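PDB 7BR2: lipolytic enzyme, G-D-S-L family from Bacteroides thetaiotaomicron, which metabolises the drug diltiazem as a gut microbial serine esterase of the SGNH (GDSL) hydrolase family. Local coordinates for residues A[107-113]-A[161-165]; A[138-142]-A[152-157]; A[184-188]-A[199-203]. All coordinates share one frame; numbering follows the deposited sequence.

Contact 1 of 3, residues A[107-113]-A[161-165]; sequences EQKYQES and RIIEY
R161 lays its guanidinium flat over one face of the Y110 ring, CZ 4.0 Å from the ring centroid and the two planes only 18° apart, a stacked cation-pi pair. Its chain bends at chi3 (80°), which turns the group back over the ring toward E107. There NH1 gives a nearly straight hydrogen bond of 2.9 Å to E107 OE1, leaving in the guanidinium plane but meeting the oxygen from above the carboxylate plane; NH2 adds a weak bond to the same oxygen. E107 OE2 accepts from Q111 NE2 at 2.9 Å. I162 follows, running alongside Y110 but antiparallel to it, with I162 CG1 4.0 Å from Y110 CD1, while I162 CD1 lies 3.5 Å from S113 OG; that hydroxyl is hydrogen-bonded to D91. One turn on from R161, Y165 stands roughly perpendicular to Y110, its CD2 lying 3.4 Å from Y110 OH. Replacing Y110 by an alanine would probably leave the R161 guanidinium without its aromatic bed, free to swing about E107, and open a gap beside I162 and Y165. The axes of the short segments 107-113 and 161-165, near-parallel at 28°, approach to 10.3 Å, joined by an apolar strip that ends in an ion pair; ring face and carboxylate fix the guanidinium's rotation, and the carboxylate probably offsets much of its charge.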
loop_
_atom_site.group_PDB
_atom_site.type_symbol
_atom_site.label_atom_id
_atom_site.label_comp_id
_atom_site.label_asym_id
_atom_site.label_seq_id
_atom_site.Cartn_x
_atom_site.Cartn_y
_atom_site.Cartn_z
ATOM N N GLU A 107 -22.767 17.616 -11.901
ATOM C CA GLU A 107 -23.944 16.780 -11.688
ATOM C C GLU A 107 -24.039 15.690 -12.750
ATOM O O GLU A 107 -24.332 14.529 -12.434
ATOM C CB GLU A 107 -25.211 17.636 -11.670
ATOM C CG GLU A 107 -26.514 16.842 -11.651
ATOM C CD GLU A 107 -26.773 16.210 -10.302
ATOM O OE1 GLU A 107 -26.197 16.688 -9.306
ATOM O OE2 GLU A 107 -27.553 15.243 -10.229
ATOM N N GLN A 108 -23.742 16.036 -14.004
ATOM C CA GLN A 108 -23.789 15.045 -15.071
ATOM C C GLN A 108 -22.736 13.964 -14.854
ATOM O O GLN A 108 -23.008 12.772 -15.041
ATOM C CB GLN A 108 -23.569 15.743 -16.416
ATOM C CG GLN A 108 -24.708 16.691 -16.765
ATOM C CD GLN A 108 -24.463 17.520 -18.018
ATOM O OE1 GLN A 108 -23.315 17.767 -18.410
ATOM N NE2 GLN A 108 -25.552 18.008 -18.619
ATOM N N LYS A 109 -21.543 14.356 -14.413
ATOM C CA LYS A 109 -20.492 13.376 -14.169
ATOM C C LYS A 109 -20.840 12.474 -12.988
ATOM O O LYS A 109 -20.626 11.255 -13.044
ATOM C CB LYS A 109 -19.160 14.090 -13.930
ATOM C CG LYS A 109 -18.534 14.667 -15.188
ATOM C CD LYS A 109 -18.706 13.697 -16.352
ATOM C CE LYS A 109 -17.582 13.828 -17.366
ATOM N NZ LYS A 109 -17.878 13.139 -18.655
ATOM N N TYR A 110 -21.398 13.048 -11.918
ATOM C CA TYR A 110 -21.838 12.225 -10.799
ATOM C C TYR A 110 -22.889 11.216 -11.241
ATOM O O TYR A 110 -22.836 10.038 -10.852
ATOM C CB TYR A 110 -22.373 13.104 -9.667
ATOM C CG TYR A 110 -23.129 12.317 -8.628
ATOM C CD1 TYR A 110 -22.467 11.624 -7.635
ATOM C CD2 TYR A 110 -24.510 12.255 -8.658
ATOM C CE1 TYR A 110 -23.163 10.888 -6.699
ATOM C CE2 TYR A 110 -25.212 11.529 -7.730
ATOM C CZ TYR A 110 -24.539 10.846 -6.753
ATOM O OH TYR A 110 -25.263 10.119 -5.831
ATOM N N GLN A 111 -23.853 11.656 -12.053
ATOM C CA GLN A 111 -24.922 10.749 -12.463
ATOM C C GLN A 111 -24.387 9.629 -13.341
ATOM O O GLN A 111 -24.710 8.452 -13.124
ATOM C CB GLN A 111 -26.024 11.527 -13.192
ATOM C CG GLN A 111 -26.802 12.470 -12.275
ATOM C CD GLN A 111 -27.540 11.730 -11.176
ATOM O OE1 GLN A 111 -27.925 10.574 -11.341
ATOM N NE2 GLN A 111 -27.699 12.377 -10.033
ATOM N N GLU A 112 -23.533 9.973 -14.306
ATOM C CA GLU A 112 -22.928 8.956 -15.159
ATOM C C GLU A 112 -22.128 7.956 -14.331
ATOM O O GLU A 112 -22.224 6.732 -14.535
ATOM C CB GLU A 112 -22.044 9.633 -16.200
ATOM C CG GLU A 112 -21.485 8.716 -17.262
ATOM C CD GLU A 112 -20.388 9.370 -18.086
ATOM O OE1 GLU A 112 -19.786 8.662 -18.921
ATOM O OE2 GLU A 112 -20.152 10.591 -17.924
ATOM N N SER A 113 -21.379 8.456 -13.348
ATOM C CA SER A 113 -20.539 7.574 -12.558
ATOM C C SER A 113 -21.380 6.573 -11.780
ATOM O O SER A 113 -21.140 5.364 -11.859
ATOM C CB SER A 113 -19.666 8.388 -11.615
ATOM O OG SER A 113 -18.729 7.547 -10.993
ATOM N N ARG A 161 -19.060 13.066 -3.430
ATOM C CA ARG A 161 -20.421 12.588 -3.686
ATOM C C ARG A 161 -20.414 11.134 -4.144
ATOM O O ARG A 161 -21.241 10.322 -3.698
ATOM C CB ARG A 161 -21.103 13.460 -4.736
ATOM C CG ARG A 161 -21.606 14.784 -4.227
ATOM C CD ARG A 161 -22.370 15.506 -5.325
ATOM N NE ARG A 161 -23.736 15.003 -5.466
ATOM C CZ ARG A 161 -24.526 15.290 -6.497
ATOM N NH1 ARG A 161 -24.075 16.068 -7.478
ATOM N NH2 ARG A 161 -25.764 14.808 -6.546
ATOM N N ILE A 162 -19.509 10.799 -5.069
ATOM C CA ILE A 162 -19.395 9.405 -5.502
ATOM C C ILE A 162 -19.049 8.506 -4.310
ATOM O O ILE A 162 -19.617 7.417 -4.136
ATOM C CB ILE A 162 -18.362 9.280 -6.645
ATOM C CG1 ILE A 162 -18.798 10.115 -7.855
ATOM C CG2 ILE A 162 -18.193 7.821 -7.051
ATOM C CD1 ILE A 162 -17.762 10.220 -8.946
ATOM N N ILE A 163 -18.145 8.967 -3.450
ATOM C CA ILE A 163 -17.753 8.161 -2.300
ATOM C C ILE A 163 -18.926 7.968 -1.341
ATOM O O ILE A 163 -19.087 6.892 -0.758
ATOM C CB ILE A 163 -16.539 8.793 -1.605
ATOM C CG1 ILE A 163 -15.347 8.764 -2.564
ATOM C CG2 ILE A 163 -16.232 8.053 -0.316
ATOM C CD1 ILE A 163 -14.093 9.389 -2.044
ATOM N N GLU A 164 -19.778 8.983 -1.183
ATOM C CA GLU A 164 -20.969 8.817 -0.348
ATOM C C GLU A 164 -21.940 7.819 -0.960
ATOM O O GLU A 164 -22.569 7.031 -0.237
ATOM C CB GLU A 164 -21.654 10.166 -0.105
ATOM C CG GLU A 164 -21.373 10.793 1.264
ATOM C CD GLU A 164 -21.532 9.794 2.431
ATOM O OE1 GLU A 164 -22.674 9.326 2.672
ATOM O OE2 GLU A 164 -20.532 9.496 3.123
ATOM N N TYR A 165 -22.082 7.835 -2.287
ATOM C CA TYR A 165 -22.898 6.801 -2.913
ATOM C C TYR A 165 -22.319 5.410 -2.641
ATOM O O TYR A 165 -23.066 4.457 -2.365
ATOM C CB TYR A 165 -23.025 7.043 -4.410
ATOM C CG TYR A 165 -24.136 6.221 -5.005
ATOM C CD1 TYR A 165 -23.938 4.881 -5.332
ATOM C CD2 TYR A 165 -25.388 6.766 -5.212
ATOM C CE1 TYR A 165 -24.954 4.110 -5.855
ATOM C CE2 TYR A 165 -26.419 6.004 -5.748
ATOM C CZ TYR A 165 -26.193 4.676 -6.064
ATOM O OH TYR A 165 -27.209 3.918 -6.592
#

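Contact 2 of 3, residues A[138-142]-A[152-157]; sequences SPYDE and FKKKNE
The loop 138-142 meets the start of helix 155-173 where Y140 faces N156, and the type II turn F152 to K155 leads into that helix with K154 at its N-cap. Y140 N donates to N156 OD1 at 3.1 Å, arriving well above the carbonyl plane; N156 ND2 is used by N181. The Y140 ring, its CG anti to the backbone N (chi1 179°), carries the aliphatic part of K155 over one face, CD 3.7 Å from the centroid in a CH-pi contact. Beyond the ring, K155 NZ is bound by S92 and the carbonyls of M89 and G93. At the ring's far end Y140 OH accepts an almost straight bond (171°) from F152 N at 2.9 Å, and CZ packs 3.6 Å from F152 CD2. E142, its chain extended beyond CG, reaches the helix's first turn, where E142 OE2 accepts from N156 N at 2.8 Å, on the anti side but tilted out of the carboxylate plane. The E157 carboxylate stands close by, and the helix end probably helps offset both negative charges. The whole is a beta-alpha connection of the SGNH hydrolase's parallel sheet, leading from strand 131-136 into helix 155-173.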
loop_
_atom_site.group_PDB
_atom_site.type_symbol
_atom_site.label_atom_id
_atom_site.label_comp_id
_atom_site.label_asym_id
_atom_site.label_seq_id
_atom_site.Cartn_x
_atom_site.Cartn_y
_atom_site.Cartn_z
ATOM N N SER A 138 -8.529 8.184 -2.841
ATOM C CA SER A 138 -7.741 9.326 -2.428
ATOM C C SER A 138 -8.224 10.584 -3.162
ATOM O O SER A 138 -8.808 10.497 -4.242
ATOM C CB SER A 138 -6.255 9.055 -2.701
ATOM O OG SER A 138 -6.039 8.639 -4.037
ATOM N N PRO A 139 -7.977 11.769 -2.608
ATOM C CA PRO A 139 -8.651 12.970 -3.108
ATOM C C PRO A 139 -7.878 13.710 -4.192
ATOM O O PRO A 139 -6.677 13.521 -4.386
ATOM C CB PRO A 139 -8.754 13.835 -1.845
ATOM C CG PRO A 139 -7.460 13.525 -1.115
ATOM C CD PRO A 139 -7.150 12.066 -1.416
ATOM N N TYR A 140 -8.608 14.566 -4.906
ATOM C CA TYR A 140 -7.988 15.609 -5.715
ATOM C C TYR A 140 -7.666 16.794 -4.806
ATOM O O TYR A 140 -8.570 17.375 -4.193
ATOM C CB TYR A 140 -8.908 16.036 -6.855
ATOM C CG TYR A 140 -8.333 17.141 -7.713
ATOM C CD1 TYR A 140 -7.389 16.871 -8.695
ATOM C CD2 TYR A 140 -8.718 18.462 -7.524
ATOM C CE1 TYR A 140 -6.853 17.885 -9.475
ATOM C CE2 TYR A 140 -8.184 19.489 -8.307
ATOM C CZ TYR A 140 -7.254 19.194 -9.275
ATOM O OH TYR A 140 -6.727 20.209 -10.051
ATOM N N ASP A 141 -6.385 17.140 -4.693
ATOM C CA ASP A 141 -5.960 18.157 -3.730
ATOM C C ASP A 141 -6.190 19.548 -4.315
ATOM O O ASP A 141 -5.378 20.049 -5.093
ATOM C CB ASP A 141 -4.497 17.974 -3.368
ATOM C CG ASP A 141 -4.081 18.852 -2.212
ATOM O OD1 ASP A 141 -4.894 19.702 -1.773
ATOM O OD2 ASP A 141 -2.925 18.716 -1.770
ATOM N N GLU A 142 -7.262 20.204 -3.877
ATOM C CA GLU A 142 -7.640 21.524 -4.369
ATOM C C GLU A 142 -6.934 22.673 -3.659
ATOM O O GLU A 142 -6.887 23.780 -4.204
ATOM C CB GLU A 142 -9.151 21.703 -4.190
ATOM C CG GLU A 142 -10.015 20.758 -4.993
ATOM C CD GLU A 142 -11.496 20.883 -4.643
ATOM O OE1 GLU A 142 -11.837 21.673 -3.733
ATOM O OE2 GLU A 142 -12.327 20.281 -5.350
ATOM N N PHE A 152 -8.636 22.391 -10.596
ATOM C CA PHE A 152 -9.988 22.133 -11.092
ATOM C C PHE A 152 -10.959 22.329 -9.932
ATOM O O PHE A 152 -11.099 21.462 -9.070
ATOM C CB PHE A 152 -10.082 20.742 -11.717
ATOM C CG PHE A 152 -9.086 20.510 -12.829
ATOM C CD1 PHE A 152 -9.069 21.340 -13.945
ATOM C CD2 PHE A 152 -8.145 19.501 -12.746
ATOM C CE1 PHE A 152 -8.150 21.147 -14.966
ATOM C CE2 PHE A 152 -7.218 19.309 -13.771
ATOM C CZ PHE A 152 -7.223 20.135 -14.874
ATOM N N LYS A 153 -11.644 23.476 -9.920
ATOM C CA LYS A 153 -12.350 23.923 -8.725
ATOM C C LYS A 153 -13.528 23.014 -8.398
ATOM O O LYS A 153 -14.376 22.734 -9.252
ATOM C CB LYS A 153 -12.826 25.371 -8.904
ATOM C CG LYS A 153 -11.707 26.397 -8.840
ATOM C CD LYS A 153 -12.198 27.840 -8.924
ATOM C CE LYS A 153 -12.164 28.422 -10.328
ATOM N NZ LYS A 153 -13.334 28.064 -11.155
ATOM N N LYS A 154 -13.573 22.571 -7.143
ATOM C CA LYS A 154 -14.654 21.771 -6.574
ATOM C C LYS A 154 -14.749 20.356 -7.155
ATOM O O LYS A 154 -15.759 19.668 -6.960
ATOM C CB LYS A 154 -15.993 22.507 -6.674
ATOM C CG LYS A 154 -15.998 23.784 -5.835
ATOM C CD LYS A 154 -15.861 23.351 -4.378
ATOM C CE LYS A 154 -15.884 24.484 -3.374
ATOM N NZ LYS A 154 -15.677 23.953 -1.996
ATOM N N LYS A 155 -13.686 19.892 -7.814
ATOM C CA LYS A 155 -13.669 18.543 -8.366
ATOM C C LYS A 155 -13.739 17.492 -7.254
ATOM O O LYS A 155 -14.466 16.484 -7.368
ATOM C CB LYS A 155 -12.421 18.392 -9.245
ATOM C CG LYS A 155 -11.913 16.987 -9.475
ATOM C CD LYS A 155 -10.746 16.983 -10.454
ATOM C CE LYS A 155 -10.158 15.584 -10.640
ATOM N NZ LYS A 155 -11.102 14.637 -11.285
ATOM N N ASN A 156 -13.045 17.736 -6.142
ATOM C CA ASN A 156 -13.103 16.769 -5.058
ATOM C C ASN A 156 -14.486 16.678 -4.426
ATOM O O ASN A 156 -14.776 15.678 -3.763
ATOM C CB ASN A 156 -12.082 17.081 -3.972
ATOM C CG ASN A 156 -11.807 15.882 -3.107
ATOM O OD1 ASN A 156 -11.470 14.820 -3.618
ATOM N ND2 ASN A 156 -12.008 16.020 -1.802
ATOM N N GLU A 157 -15.356 17.670 -4.628
ATOM C CA GLU A 157 -16.713 17.563 -4.090
ATOM C C GLU A 157 -17.540 16.547 -4.872
ATOM O O GLU A 157 -18.314 15.780 -4.285
ATOM C CB GLU A 157 -17.389 18.935 -4.085
ATOM C CG GLU A 157 -16.561 20.028 -3.389
ATOM C CD GLU A 157 -16.058 19.633 -1.998
ATOM O OE1 GLU A 157 -16.842 19.066 -1.210
ATOM O OE2 GLU A 157 -14.868 19.890 -1.696
#

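Contact 3 of 3, residues A[184-188]-A[199-203]; sequences MVAIN and TLCGN
L200 points its side chain into the groove between M184 and I187, while N188, one residue further along the helix, reaches over to the leucine's own backbone. The leucine puts CD1 foremost. I187 crosses it at about a right angle, and its CG2 branch, rather than the CG1 arm, makes the closest touch at 3.7 Å from L200 CD1. M184 comes in at a slant from one turn earlier: CG lies 3.9 Å from L200 CD1, and the bend at chi3 (82°) curls the methyl group back so that CE sits 3.9 Å from L200 CB. One methyl of the leucine is therefore held between two helix side chains, with M184 CE turned toward L200 CB.

N188 supplies the polar half. Its CG stands anti to the carbonyl carbon (chi1 -83°), which carries the amide across to the loop; there OD1 accepts from L200 N at 2.9 Å, the N-H pointing almost straight at it (165°) and slightly tilted from the carbonyl plane. The same oxygen rests 3.4 Å from L200 CB, and on the other branch ND2 lies 3.8 Å from C201 SG. Just before the leucine, T199 OG1 accepts from C201 N at 2.8 Å, an ST turn. Two successive loop N-H groups, those of L200 and C201, are thus taken up by side-chain oxygens.

The contact ties helix 181-194 to the loop that follows it in the chain. Helix 210-223 adds V215 against both I187 and L200, and M216 and L219 against M184, whereas P139, in the loop after strand 131-136, also packs on M184.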
loop_
_atom_site.group_PDB
_atom_site.type_symbol
_atom_site.label_atom_id
_atom_site.label_comp_id
_atom_site.label_asym_id
_atom_site.label_seq_id
_atom_site.Cartn_x
_atom_site.Cartn_y
_atom_site.Cartn_z
ATOM N N MET A 184 -7.124 11.973 4.040
ATOM C CA MET A 184 -6.022 12.522 3.268
ATOM C C MET A 184 -6.206 14.014 3.041
ATOM O O MET A 184 -5.229 14.764 3.021
ATOM C CB MET A 184 -5.879 11.768 1.950
ATOM C CG MET A 184 -5.233 10.400 2.113
ATOM S SD MET A 184 -5.126 9.511 0.549
ATOM C CE MET A 184 -3.640 10.272 -0.127
ATOM N N VAL A 185 -7.449 14.466 2.849
ATOM C CA VAL A 185 -7.704 15.905 2.809
ATOM C C VAL A 185 -7.270 16.543 4.120
ATOM O O VAL A 185 -6.618 17.593 4.128
ATOM C CB VAL A 185 -9.191 16.179 2.517
ATOM C CG1 VAL A 185 -9.492 17.655 2.697
ATOM C CG2 VAL A 185 -9.539 15.765 1.108
ATOM N N ALA A 186 -7.584 15.889 5.243
ATOM C CA ALA A 186 -7.221 16.431 6.549
ATOM C C ALA A 186 -5.709 16.552 6.690
ATOM O O ALA A 186 -5.191 17.590 7.137
ATOM C CB ALA A 186 -7.803 15.554 7.658
ATOM N N ILE A 187 -4.981 15.498 6.308
ATOM C CA ILE A 187 -3.522 15.555 6.370
ATOM C C ILE A 187 -2.997 16.642 5.442
ATOM O O ILE A 187 -2.011 17.326 5.752
ATOM C CB ILE A 187 -2.911 14.186 6.022
ATOM C CG1 ILE A 187 -3.285 13.147 7.069
ATOM C CG2 ILE A 187 -1.390 14.296 5.887
ATOM C CD1 ILE A 187 -3.313 11.729 6.522
ATOM N N ASN A 188 -3.615 16.781 4.269
ATOM C CA ASN A 188 -3.220 17.834 3.344
ATOM C C ASN A 188 -3.354 19.204 3.998
ATOM O O ASN A 188 -2.446 20.032 3.904
ATOM C CB ASN A 188 -4.041 17.746 2.055
ATOM C CG ASN A 188 -3.483 16.718 1.073
ATOM O OD1 ASN A 188 -2.331 16.298 1.177
ATOM N ND2 ASN A 188 -4.305 16.309 0.116
ATOM N N THR A 199 1.810 18.293 -0.394
ATOM C CA THR A 199 0.637 17.528 -0.792
ATOM C C THR A 199 0.939 16.042 -0.693
ATOM O O THR A 199 2.068 15.604 -0.926
ATOM C CB THR A 199 0.199 17.890 -2.220
ATOM O OG1 THR A 199 -0.897 17.064 -2.622
ATOM C CG2 THR A 199 1.347 17.721 -3.187
ATOM N N LEU A 200 -0.080 15.278 -0.315
ATOM C CA LEU A 200 -0.026 13.828 -0.425
ATOM C C LEU A 200 -0.293 13.345 -1.844
ATOM O O LEU A 200 -0.110 12.153 -2.119
ATOM C CB LEU A 200 -1.045 13.171 0.507
ATOM C CG LEU A 200 -0.782 13.178 2.003
ATOM C CD1 LEU A 200 -1.902 12.419 2.703
ATOM C CD2 LEU A 200 0.593 12.615 2.352
ATOM N N CYS A 201 -0.784 14.221 -2.722
ATOM C CA CYS A 201 -1.289 13.833 -4.028
ATOM C C CYS A 201 -0.360 14.208 -5.187
ATOM O O CYS A 201 -0.818 14.529 -6.282
ATOM C CB CYS A 201 -2.686 14.409 -4.233
ATOM S SG CYS A 201 -3.807 14.036 -2.825
ATOM N N GLY A 202 0.952 14.147 -4.970
ATOM C CA GLY A 202 1.883 14.186 -6.087
ATOM C C GLY A 202 1.994 15.553 -6.746
ATOM O O GLY A 202 1.431 16.552 -6.294
ATOM N N ASN A 203 2.717 15.568 -7.871
ATOM C CA ASN A 203 3.000 16.812 -8.586
ATOM C C ASN A 203 1.777 17.396 -9.284
ATOM O O ASN A 203 1.794 18.579 -9.633
ATOM C CB ASN A 203 4.115 16.590 -9.619
ATOM C CG ASN A 203 5.153 15.558 -9.166
ATOM O OD1 ASN A 203 5.600 15.560 -8.017
ATOM N ND2 ASN A 203 5.556 14.685 -10.086
#

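Helix 155-173 serves contacts 1 and 2, whose centres are 13 Å apart; along the chain contact 2 is nested inside the loop that contact 1 closes. Contacts 2 and 3, with centres 11 Å apart, touch directly: D141 OD2 lies 2.8 Å from T199 OG1, probably a hydrogen bond, S138 CB packs 3.5 Å from M184 SD, and P139 O approaches C201 SG. Contact 1 stays separate from contact 3, their nearest atoms about 8 Å apart. S28, D204 and H207 are arranged as a Ser-His-Asp triad and are probably the catalytic residues of this serine esterase; the side chains of Y140 in contact 2 and C201 in contact 3 lie near them without touching.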